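Local structure of DNA-dependent metalloprotease WSS1 homolog 2 (Schizosaccharomyces pombe, 5JIG) at residues Asn7-Leu12 and Pro45-Met50; Tyr14-Arg19 and Asp80-Phe85; Lys34-Ser39 and Arg116-Glu121; Ala71-Arg76 and His97-Asn102. The protein is probably a DNA-dependent metalloendopeptidase that repairs DNA-protein cross-links by cutting the trapped proteins, the chain here being its WLM protease domain. One frame throughout, in Å; residues are numbered along the deposited sequence. Where two conformers were deposited one is given.

Contact 1. Residues Asn7-Leu12 and Pro45-Met50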
# COMPACT_ATOMS: atom_id res chain seq x y z
N ASN A 7 5.32 8.84 4.57
CA ASN A 7 5.48 10.12 5.22
C ASN A 7 4.31 11.08 5.00
O ASN A 7 4.08 11.93 5.84
CB ASN A 7 6.78 10.80 4.79
CG ASN A 7 8.01 10.11 5.33
OD1 ASN A 7 7.96 9.41 6.32
ND2 ASN A 7 9.13 10.32 4.62
N GLU A 8 3.62 10.95 3.88
CA GLU A 8 2.50 11.80 3.53
C GLU A 8 1.49 10.98 2.77
O GLU A 8 1.83 10.10 2.00
CB GLU A 8 2.96 12.98 2.66
CG GLU A 8 1.86 13.96 2.34
CD GLU A 8 2.30 15.19 1.56
OE1 GLU A 8 1.45 16.00 1.19
OE2 GLU A 8 3.51 15.33 1.24
N LEU A 9 0.21 11.29 3.04
CA LEU A 9 -0.95 10.69 2.39
C LEU A 9 -1.61 11.76 1.54
O LEU A 9 -1.78 12.89 1.98
CB LEU A 9 -1.94 10.17 3.42
CG LEU A 9 -1.37 9.24 4.48
CD1 LEU A 9 -2.47 8.82 5.38
CD2 LEU A 9 -0.67 8.04 3.87
N VAL A 10 -2.09 11.36 0.36
CA VAL A 10 -2.83 12.26 -0.54
C VAL A 10 -4.03 11.54 -1.11
O VAL A 10 -3.91 10.40 -1.53
CB VAL A 10 -1.93 12.78 -1.70
CG1 VAL A 10 -2.75 13.46 -2.82
CG2 VAL A 10 -0.93 13.81 -1.18
N VAL A 11 -5.18 12.21 -1.10
CA VAL A 11 -6.39 11.68 -1.69
C VAL A 11 -6.88 12.64 -2.75
O VAL A 11 -6.51 13.83 -2.84
CB VAL A 11 -7.49 11.43 -0.65
CG1 VAL A 11 -7.05 10.36 0.29
CG2 VAL A 11 -7.89 12.72 0.06
N LEU A 12 -7.74 12.10 -3.62
CA LEU A 12 -8.30 12.85 -4.73
C LEU A 12 -9.52 13.64 -4.33
O LEU A 12 -10.17 13.40 -3.33
CB LEU A 12 -8.57 11.90 -5.84
CG LEU A 12 -7.24 11.23 -6.29
CD1 LEU A 12 -7.52 10.34 -7.40
CD2 LEU A 12 -6.12 12.21 -6.77
N PRO A 45 8.02 8.12 0.75
CA PRO A 45 7.63 9.52 1.02
C PRO A 45 6.15 9.82 0.84
O PRO A 45 5.59 10.64 1.59
CB PRO A 45 8.49 10.32 0.02
CG PRO A 45 9.75 9.51 -0.07
CD PRO A 45 9.27 8.06 -0.04
N LEU A 46 5.51 9.20 -0.15
CA LEU A 46 4.15 9.55 -0.48
C LEU A 46 3.34 8.32 -0.80
O LEU A 46 3.78 7.46 -1.61
CB LEU A 46 4.16 10.48 -1.71
CG LEU A 46 2.81 11.03 -2.21
CD1 LEU A 46 2.07 11.78 -1.14
CD2 LEU A 46 3.03 11.89 -3.45
N LEU A 47 2.15 8.21 -0.22
CA LEU A 47 1.16 7.19 -0.55
C LEU A 47 -0.08 7.95 -0.99
O LEU A 47 -0.63 8.78 -0.22
CB LEU A 47 0.82 6.33 0.66
CG LEU A 47 -0.25 5.26 0.47
CD1 LEU A 47 0.20 4.23 -0.58
CD2 LEU A 47 -0.57 4.58 1.77
N SER A 48 -0.53 7.75 -2.23
CA SER A 48 -1.66 8.48 -2.79
C SER A 48 -2.74 7.53 -3.27
O SER A 48 -2.50 6.38 -3.64
CB SER A 48 -1.28 9.31 -4.00
OG SER A 48 -0.29 10.33 -3.70
N GLU A 49 -3.93 8.08 -3.34
CA GLU A 49 -5.05 7.44 -4.04
C GLU A 49 -4.88 7.62 -5.51
O GLU A 49 -4.68 8.73 -6.02
CB GLU A 49 -6.33 8.16 -3.60
CG GLU A 49 -7.55 7.58 -4.27
CD GLU A 49 -8.85 8.28 -3.90
OE1 GLU A 49 -9.90 7.70 -4.23
OE2 GLU A 49 -8.77 9.38 -3.29
N MET A 50 -4.96 6.50 -6.24
CA MET A 50 -4.89 6.42 -7.65
C MET A 50 -6.26 6.82 -8.23
O MET A 50 -7.32 6.43 -7.73
CB MET A 50 -4.54 5.01 -8.08
CG MET A 50 -4.14 4.73 -9.47
SD MET A 50 -3.61 2.99 -9.59
CE MET A 50 -3.46 2.89 -11.38
O HOH W 1 -10.87 10.84 -2.50
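The Glu49 carboxylate meets Leu12 at OE2, where the backbone N-H of Leu12 arrives on the anti side, 33° out of the carboxylate plane. The bond is nearly straight, with 2.9 Å from Leu12 N to Glu49 OE2. A water also donates to Glu49 OE2 and at the same time to Leu12 O, so both backbone polar atoms of Leu12 are tied to one carboxylate oxygen. Val11 CB lies against that oxygen as well, 3.6 Å from Glu49 OE2. The other oxygen, OE1, makes a salt bridge with Arg78. Glu49 can span this gap because its chain is extended throughout, with CG anti to the backbone N (chi1 180°).

Upstream, strand 8-10 and strand 46-50 run parallel, their axes 4.8 Å apart at closest. Leu47 N gives to Glu8 O, Val10 N to Leu47 O and Glu49 N to Val10 O, all at 2.9 to 3.0 Å. On one face of the pair Leu9 and Leu47 lie alongside each other and point the same way, Leu9 CD2 resting 3.9 Å from Leu47 CB. On the other face Val10 and Leu46 lie aslant, Val10 CG2 meeting Leu46 CD1 at 3.6 Å. Ser48, next to Val10 on that face, turns its OG to His72 of the neighbouring strand.

Backbone pairing thus stops where strand 6-10 ends, and a side chain takes over from there. Shared between Arg78, a water and a backbone N-H, the Glu49 carboxylate is probably stabilised as an anion.

Contact 2. Residues Tyr14-Arg19 and Asp80-Phe85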
# COMPACT_ATOMS: atom_id res chain seq x y z
N TYR A 14 -12.74 13.81 -4.85
CA TYR A 14 -13.96 13.10 -5.14
C TYR A 14 -14.84 13.15 -3.86
O TYR A 14 -14.37 13.42 -2.77
CB TYR A 14 -13.69 11.62 -5.50
CG TYR A 14 -13.19 11.43 -6.90
CD1 TYR A 14 -14.01 11.69 -8.00
CD2 TYR A 14 -11.87 11.07 -7.17
CE1 TYR A 14 -13.60 11.59 -9.26
CE2 TYR A 14 -11.42 10.95 -8.42
CZ TYR A 14 -12.24 11.20 -9.50
OH TYR A 14 -11.77 11.05 -10.78
N PRO A 15 -16.16 12.92 -4.04
CA PRO A 15 -17.06 12.81 -2.90
C PRO A 15 -16.52 11.80 -1.87
O PRO A 15 -15.96 10.76 -2.25
CB PRO A 15 -18.38 12.32 -3.55
CG PRO A 15 -18.29 12.87 -4.91
CD PRO A 15 -16.86 12.67 -5.30
N HIS A 16 -16.70 12.09 -0.60
CA HIS A 16 -16.25 11.21 0.49
C HIS A 16 -14.74 11.03 0.51
O HIS A 16 -14.23 9.99 0.93
CB HIS A 16 -16.94 9.89 0.47
CG HIS A 16 -18.41 10.01 0.18
ND1 HIS A 16 -18.93 9.86 -1.08
CD2 HIS A 16 -19.46 10.40 0.95
CE1 HIS A 16 -20.23 10.10 -1.06
NE2 HIS A 16 -20.57 10.43 0.16
N LYS A 17 -14.02 12.07 0.15
CA LYS A 17 -12.56 11.99 0.23
C LYS A 17 -12.12 11.81 1.68
O LYS A 17 -11.05 11.28 1.92
CB LYS A 17 -11.88 13.18 -0.43
CG LYS A 17 -12.24 14.49 0.19
CD LYS A 17 -11.61 15.64 -0.59
CE LYS A 17 -10.17 15.84 -0.42
NZ LYS A 17 -9.71 17.02 -1.18
N ASP A 18 -12.92 12.29 2.65
CA ASP A 18 -12.51 12.04 4.05
C ASP A 18 -12.41 10.43 4.39
O ASP A 18 -11.59 9.91 5.11
CB ASP A 18 -13.40 12.75 5.06
CG ASP A 18 -13.12 14.29 5.14
OD1 ASP A 18 -12.16 14.80 4.54
OD2 ASP A 18 -13.94 15.00 5.77
N ARG A 19 -13.30 9.71 3.74
CA ARG A 19 -13.34 8.24 3.78
C ARG A 19 -12.13 7.63 3.05
O ARG A 19 -11.48 6.70 3.54
CB ARG A 19 -14.62 7.74 3.22
CG ARG A 19 -14.82 6.29 3.33
CD ARG A 19 -16.27 5.97 2.90
NE ARG A 19 -16.40 4.58 2.66
CZ ARG A 19 -17.39 3.97 2.01
NH1 ARG A 19 -17.25 2.67 1.87
NH2 ARG A 19 -18.46 4.64 1.47
N ASP A 80 -16.01 3.33 -8.03
CA ASP A 80 -16.80 4.33 -8.78
C ASP A 80 -16.39 5.71 -8.31
O ASP A 80 -15.44 5.82 -7.52
CB ASP A 80 -18.34 4.04 -8.63
CG ASP A 80 -18.81 4.12 -7.22
OD1 ASP A 80 -19.58 3.19 -6.82
OD2 ASP A 80 -18.46 5.06 -6.49
N ARG A 81 -17.05 6.76 -8.73
CA ARG A 81 -16.67 8.12 -8.43
C ARG A 81 -17.57 8.77 -7.44
O ARG A 81 -17.61 10.03 -7.36
CB ARG A 81 -16.51 8.94 -9.73
CG ARG A 81 -15.26 8.61 -10.44
CD ARG A 81 -15.22 9.12 -11.83
NE ARG A 81 -16.19 8.34 -12.59
CZ ARG A 81 -16.46 8.45 -13.87
NH1 ARG A 81 -17.36 7.63 -14.42
NH2 ARG A 81 -15.88 9.39 -14.61
N TYR A 82 -18.25 7.99 -6.60
CA TYR A 82 -19.11 8.55 -5.58
C TYR A 82 -18.74 7.98 -4.23
O TYR A 82 -17.98 8.59 -3.48
CB TYR A 82 -20.59 8.43 -5.97
CG TYR A 82 -21.51 9.18 -5.04
CD1 TYR A 82 -21.53 10.58 -5.02
CD2 TYR A 82 -22.33 8.53 -4.17
CE1 TYR A 82 -22.38 11.26 -4.14
CE2 TYR A 82 -23.15 9.19 -3.29
CZ TYR A 82 -23.15 10.57 -3.25
OH TYR A 82 -23.95 11.31 -2.41
N ASP A 83 -19.22 6.78 -3.89
CA ASP A 83 -18.96 6.18 -2.56
C ASP A 83 -18.62 4.69 -2.60
O ASP A 83 -18.64 4.07 -1.54
CB ASP A 83 -20.12 6.47 -1.56
CG ASP A 83 -21.42 5.78 -1.90
OD1 ASP A 83 -22.35 5.91 -1.06
OD2 ASP A 83 -21.50 5.15 -2.99
N GLY A 84 -18.32 4.16 -3.80
CA GLY A 84 -17.93 2.75 -3.84
C GLY A 84 -16.43 2.60 -3.61
O GLY A 84 -15.62 3.26 -4.27
N PHE A 85 -16.08 1.73 -2.67
CA PHE A 85 -14.69 1.43 -2.32
C PHE A 85 -14.41 -0.03 -2.46
O PHE A 85 -15.27 -0.90 -2.27
CB PHE A 85 -14.36 1.96 -0.90
CG PHE A 85 -14.25 3.44 -0.84
CD1 PHE A 85 -15.37 4.25 -0.68
CD2 PHE A 85 -13.01 4.06 -0.98
CE1 PHE A 85 -15.23 5.64 -0.64
CE2 PHE A 85 -12.89 5.45 -0.93
CZ PHE A 85 -14.00 6.23 -0.80
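His16 holds Tyr82 twice: its ring edge points into the face of the Tyr82 ring, while ND1 of the same imidazole gives its proton to the Tyr82 backbone oxygen. The rings form a T-shaped pair with planes at 90°, and His16 CE1 stands over the centre of the phenol ring, 3.7 Å from Tyr82 CZ. The hydrogen bond measures 2.9 Å from His16 ND1 to Tyr82 O; the acceptor lies in the imidazole plane, but the N-H comes from above the carbonyl plane. His16 sits at the N-cap of helix 17-29 and is the third residue of the type II turn Tyr14-Lys17, with a left-handed backbone (phi 63°).

Elsewhere carbon and ring surfaces meet. Tyr14 CE1 rests on the aliphatic part of Arg81, 3.6 Å from Arg81 CG, and Tyr14 OH bonds to Asp51. Arg19, extended with CG anti to its N (chi1 -175°), slides past Phe85, whose CD1 sits over the guanidinium centre, 3.4 Å from Arg19 CZ. Asp80 OD2 accepts from Tyr82 N, an Asx turn, and from Gly84 N on the opposite face.

With ND1 donating, the imidazole's rotation is fixed; nearby Asp83 may modestly favour protonation of His16, and its charge complements Arg19.

Contact 3. Residues Lys34-Ser39 and Arg116-Glu121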
# COMPACT_ATOMS: atom_id res chain seq x y z
N LYS A 34 3.12 -2.23 8.79
CA LYS A 34 4.23 -1.67 9.60
C LYS A 34 5.30 -2.72 9.81
O LYS A 34 6.50 -2.40 9.73
CB LYS A 34 3.69 -1.12 10.90
CG LYS A 34 2.87 0.10 10.82
CD LYS A 34 2.31 0.55 12.15
CE LYS A 34 3.21 1.46 12.80
NZ LYS A 34 2.37 2.48 13.58
N LYS A 35 4.91 -3.98 10.08
CA LYS A 35 5.89 -5.02 10.31
C LYS A 35 6.80 -5.21 9.14
O LYS A 35 8.00 -5.32 9.31
CB LYS A 35 5.14 -6.35 10.65
CG LYS A 35 6.01 -7.48 11.07
CD LYS A 35 6.33 -7.40 12.51
CE LYS A 35 7.08 -8.63 12.99
NZ LYS A 35 8.22 -8.33 13.82
N ILE A 36 6.24 -5.27 7.91
CA ILE A 36 7.08 -5.47 6.77
C ILE A 36 7.91 -4.23 6.42
O ILE A 36 9.05 -4.37 5.93
CB ILE A 36 6.34 -6.04 5.56
CG1 ILE A 36 5.24 -5.13 5.06
CG2 ILE A 36 5.85 -7.43 5.89
CD1 ILE A 36 4.60 -5.57 3.75
N MET A 37 7.36 -3.03 6.60
CA MET A 37 8.17 -1.83 6.33
C MET A 37 9.34 -1.74 7.30
O MET A 37 10.44 -1.35 6.90
CB MET A 37 7.30 -0.62 6.28
CG MET A 37 6.34 -0.75 5.09
SD MET A 37 5.22 0.69 4.87
CE MET A 37 6.39 1.93 4.25
N ASP A 38 9.11 -2.13 8.56
CA ASP A 38 10.21 -2.17 9.53
C ASP A 38 11.19 -3.27 9.13
O ASP A 38 12.41 -3.03 9.11
CB ASP A 38 9.65 -2.42 10.93
CG ASP A 38 9.06 -1.19 11.53
OD1 ASP A 38 8.23 -1.34 12.44
OD2 ASP A 38 9.59 -0.06 11.28
N SER A 39 10.72 -4.48 8.83
CA SER A 39 11.63 -5.60 8.55
C SER A 39 12.49 -5.35 7.34
O SER A 39 13.66 -5.71 7.30
CB SER A 39 10.83 -6.91 8.37
OG SER A 39 10.17 -7.24 9.58
N ARG A 116 5.27 -13.32 -1.47
CA ARG A 116 4.68 -14.32 -0.58
C ARG A 116 5.20 -14.18 0.87
O ARG A 116 4.46 -14.34 1.83
CB ARG A 116 4.96 -15.73 -1.11
CG ARG A 116 4.14 -16.14 -2.33
CD ARG A 116 4.28 -17.62 -2.61
NE ARG A 116 5.65 -18.01 -2.89
CZ ARG A 116 6.25 -17.95 -4.06
NH1 ARG A 116 7.56 -18.18 -4.12
NH2 ARG A 116 5.61 -17.64 -5.14
N GLN A 117 6.50 -13.90 0.98
CA GLN A 117 7.08 -13.76 2.33
C GLN A 117 6.51 -12.55 3.06
O GLN A 117 6.22 -12.61 4.25
CB GLN A 117 8.59 -13.62 2.17
CG GLN A 117 9.22 -14.94 1.74
CD GLN A 117 10.62 -14.77 1.23
OE1 GLN A 117 11.02 -13.80 0.68
NE2 GLN A 117 11.28 -15.85 1.14
N LEU A 118 6.38 -11.45 2.33
CA LEU A 118 5.79 -10.23 2.92
C LEU A 118 4.33 -10.43 3.28
O LEU A 118 3.85 -9.99 4.31
CB LEU A 118 5.94 -9.05 1.96
CG LEU A 118 7.35 -8.63 1.59
CD1 LEU A 118 7.26 -7.57 0.48
CD2 LEU A 118 8.13 -8.07 2.72
N THR A 119 3.60 -11.15 2.42
CA THR A 119 2.19 -11.45 2.66
C THR A 119 2.05 -12.26 3.97
O THR A 119 1.19 -11.98 4.77
CB THR A 119 1.64 -12.20 1.46
OG1 THR A 119 1.52 -11.29 0.36
CG2 THR A 119 0.25 -12.76 1.75
N LYS A 120 2.90 -13.28 4.09
CA LYS A 120 2.83 -14.10 5.31
C LYS A 120 3.14 -13.26 6.55
O LYS A 120 2.42 -13.31 7.56
CB LYS A 120 3.82 -15.25 5.17
CG LYS A 120 4.04 -16.14 6.35
CD LYS A 120 4.92 -17.36 6.08
CE LYS A 120 5.19 -18.22 7.27
NZ LYS A 120 6.06 -19.32 6.85
N GLU A 121 4.18 -12.43 6.48
CA GLU A 121 4.50 -11.58 7.61
C GLU A 121 3.34 -10.66 7.99
O GLU A 121 3.01 -10.50 9.13
CB GLU A 121 5.73 -10.78 7.24
CG GLU A 121 6.28 -9.96 8.41
CD GLU A 121 7.27 -10.73 9.25
OE1 GLU A 121 8.35 -11.03 8.74
OE2 GLU A 121 6.97 -11.05 10.45
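Ile36 and Glu121 slide past each other in opposite directions, each reaching toward the other's helix. Ile36 CG2 is the branch that does the touching: it lies 3.6 Å from Glu121 CG and equally close, 3.6 Å, to the backbone oxygen Leu118 O, so it rests on the surface of helix 109-122 between two successive turns. The torsion explains this, since CG1 takes the place between the backbone N and the carbonyl carbon (chi1 61°) and leaves CG2 turned to the partner helix.

Leu118 crosses Ile36 at about a right angle. Its CD2 methyl comes to 3.9 Å from Ile36 CB, and Ile36 CD1 passes over Leu118 CB on the flank of that crossing. Behind them Ile36 also touches Leu99 of helix 88-100, while Leu118 reaches Ile96, Thr100 and Trp42, which makes this inner end part of the hydrophobic core.

Toward the surface Lys35 and Glu121 also cross at roughly a right angle, both chains bending at chi2. Lys35 CE comes to 3.5 Å from Glu121 OE2, and Lys35 CG touches Glu121 CG at 3.6 Å. Yet Lys35 NZ stands 4.5 Å from Glu121 OE2, too long for a salt bridge, though the opposite charges should attract weakly.

The axes of the two short helical segments run 9.4 Å apart at 129°. This is a helix-helix contact with an apolar inner half and a charged outer edge, and it joins helix 31-40 to the C-terminal helix that backs the HExxH helix of this zinc-protease domain, a member of the Peptidase_MA clan.

Contact 4. Residues Ala71-Arg76 and His97-Asn102. With NI (nickel (II) ion), chain B.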
# COMPACT_ATOMS: atom_id res chain seq x y z
N ALA A 71 9.54 5.93 -4.20
CA ALA A 71 9.39 7.36 -3.98
C ALA A 71 7.92 7.71 -3.76
O ALA A 71 7.60 8.63 -3.02
CB ALA A 71 9.88 8.13 -5.19
N HIS A 72 7.04 6.99 -4.41
CA HIS A 72 5.60 7.27 -4.38
C HIS A 72 4.86 5.99 -4.77
O HIS A 72 5.13 5.44 -5.83
CB HIS A 72 5.30 8.41 -5.37
CG HIS A 72 3.87 8.80 -5.47
ND1 HIS A 72 3.40 9.65 -6.45
CD2 HIS A 72 2.76 8.55 -4.70
CE1 HIS A 72 2.10 9.87 -6.24
NE2 HIS A 72 1.69 9.23 -5.18
N ILE A 73 3.96 5.55 -3.89
CA ILE A 73 3.07 4.44 -4.21
C ILE A 73 1.64 4.99 -4.33
O ILE A 73 1.24 5.84 -3.51
CB ILE A 73 3.20 3.32 -3.16
CG1 ILE A 73 4.55 2.64 -3.33
CG2 ILE A 73 2.05 2.33 -3.26
CD1 ILE A 73 4.90 1.62 -2.25
N GLU A 74 0.93 4.51 -5.33
CA GLU A 74 -0.47 4.87 -5.53
C GLU A 74 -1.33 3.60 -5.45
O GLU A 74 -0.89 2.51 -5.86
CB GLU A 74 -0.77 5.56 -6.82
CG GLU A 74 0.19 6.65 -7.20
CD GLU A 74 -0.29 7.51 -8.32
OE1 GLU A 74 -1.52 7.70 -8.46
OE2 GLU A 74 0.58 8.01 -9.08
N LEU A 75 -2.54 3.75 -4.92
CA LEU A 75 -3.48 2.62 -4.79
C LEU A 75 -4.85 3.08 -5.25
O LEU A 75 -5.37 4.11 -4.82
CB LEU A 75 -3.63 2.21 -3.32
CG LEU A 75 -2.37 1.72 -2.64
CD1 LEU A 75 -2.65 1.57 -1.17
CD2 LEU A 75 -1.84 0.41 -3.24
N ARG A 76 -5.50 2.26 -6.11
CA ARG A 76 -6.87 2.53 -6.47
C ARG A 76 -7.76 2.10 -5.30
O ARG A 76 -7.73 0.92 -4.91
CB ARG A 76 -7.26 1.83 -7.77
CG ARG A 76 -8.65 2.20 -8.23
CD ARG A 76 -9.26 1.23 -9.18
NE ARG A 76 -8.45 1.10 -10.36
CZ ARG A 76 -8.76 1.44 -11.59
NH1 ARG A 76 -7.82 1.33 -12.49
NH2 ARG A 76 -10.03 1.78 -11.91
N HIS A 97 2.09 -5.83 -2.99
CA HIS A 97 2.63 -5.94 -4.33
C HIS A 97 3.47 -4.70 -4.65
O HIS A 97 4.63 -4.83 -5.10
CB HIS A 97 1.46 -6.13 -5.32
CG HIS A 97 1.88 -6.15 -6.74
ND1 HIS A 97 1.66 -7.23 -7.56
CD2 HIS A 97 2.48 -5.23 -7.54
CE1 HIS A 97 2.10 -6.93 -8.77
NE2 HIS A 97 2.63 -5.73 -8.80
N GLU A 98 2.91 -3.51 -4.45
CA GLU A 98 3.67 -2.31 -4.76
C GLU A 98 4.93 -2.19 -3.90
O GLU A 98 5.99 -1.79 -4.44
CB GLU A 98 2.84 -1.05 -4.67
CG GLU A 98 1.53 -1.05 -5.47
CD GLU A 98 1.56 -1.53 -6.82
OE1 GLU A 98 2.63 -1.53 -7.45
OE2 GLU A 98 0.44 -1.90 -7.28
N LEU A 99 4.88 -2.52 -2.65
CA LEU A 99 6.08 -2.49 -1.82
C LEU A 99 7.15 -3.44 -2.34
O LEU A 99 8.35 -3.13 -2.26
CB LEU A 99 5.74 -2.81 -0.38
CG LEU A 99 4.99 -1.70 0.38
CD1 LEU A 99 4.47 -2.24 1.68
CD2 LEU A 99 5.89 -0.49 0.65
N THR A 100 6.74 -4.60 -2.86
CA THR A 100 7.68 -5.55 -3.41
C THR A 100 8.49 -4.94 -4.54
O THR A 100 9.67 -5.25 -4.75
CB THR A 100 6.92 -6.83 -3.87
OG1 THR A 100 6.19 -7.38 -2.80
CG2 THR A 100 7.88 -7.90 -4.31
N HIS A 101 7.87 -4.04 -5.32
CA HIS A 101 8.53 -3.30 -6.37
C HIS A 101 9.57 -2.30 -5.85
O HIS A 101 10.32 -1.74 -6.66
CB HIS A 101 7.54 -2.56 -7.25
CG HIS A 101 6.76 -3.43 -8.21
ND1 HIS A 101 7.36 -4.24 -9.15
CD2 HIS A 101 5.43 -3.47 -8.46
CE1 HIS A 101 6.40 -4.77 -9.89
NE2 HIS A 101 5.22 -4.32 -9.53
N ASN A 102 9.70 -2.09 -4.55
CA ASN A 102 10.86 -1.37 -4.03
C ASN A 102 12.14 -2.11 -4.35
O ASN A 102 13.20 -1.46 -4.43
CB ASN A 102 10.76 -1.15 -2.55
CG ASN A 102 9.72 -0.13 -2.14
OD1 ASN A 102 9.16 0.58 -2.97
ND2 ASN A 102 9.46 -0.01 -0.85
NI NI B . 3.38 -4.67 -10.41
O HOH W 2 3.84 -3.40 -12.07
O HOH W 3 1.39 -4.69 -11.30
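The nickel ion is gripped by His97 NE2 and His101 NE2, each 2.1 Å from the metal, both from residues 97-102, whose Glu98 leans on Ile73 of strand 72-76. Two waters bind it too, and His107 is the third protein ligand. Zinc is seen bound by the same three histidines, the first two of them one helical turn apart in an HExxH motif. His97 reaches the ion with CG anti to the backbone N (chi1 175°), while the His101 ring is held by a bond from ND1 to His104 O.

Glu98, predicted to be the active-site residue, has its stem on the strand and its carboxylate near the metal. Glu98 CB packs 3.7 Å from Ile73 CG2, and the bend at chi2 (-45°) then turns the carboxylate to the metal side. There Glu98 OE1 lies in the plane of the His101 ring, at its edge, and 4.4 Å from the nickel ion. The other branch of Ile73 goes to Leu99: Ile73 CD1 meets Leu99 CD2 at 3.7 Å, the two side chains crossing at about a right angle.

Strand 72-76 is bonded on one side to strand 44-50 and on the other to strand 64-67, and Ile73 also touches Leu95 and Leu47. Phe111 and Phe115 of helix 109-122 pack against His97 and Thr100.

Contact 4 is the buried one, where the metal-binding helix meets the sheet through apolar branches while its histidines turn to nickel. Contact 1 belongs to the same sheet, since strand 44-50 pairs with strand 72-76, but it is held by backbone bonds and by one carboxylate at the strand's end. Contact 3 lies across the chain's centre from contact 1 and touches contact 4 through Leu118 on Thr100 and Ile36 on Leu99; it is apolar inside and charged outside. Contact 2 is a surface contact of rings and charged groups, away from the metal, yet it touches contact 1 where Lys17 packs on Val11 and Leu12.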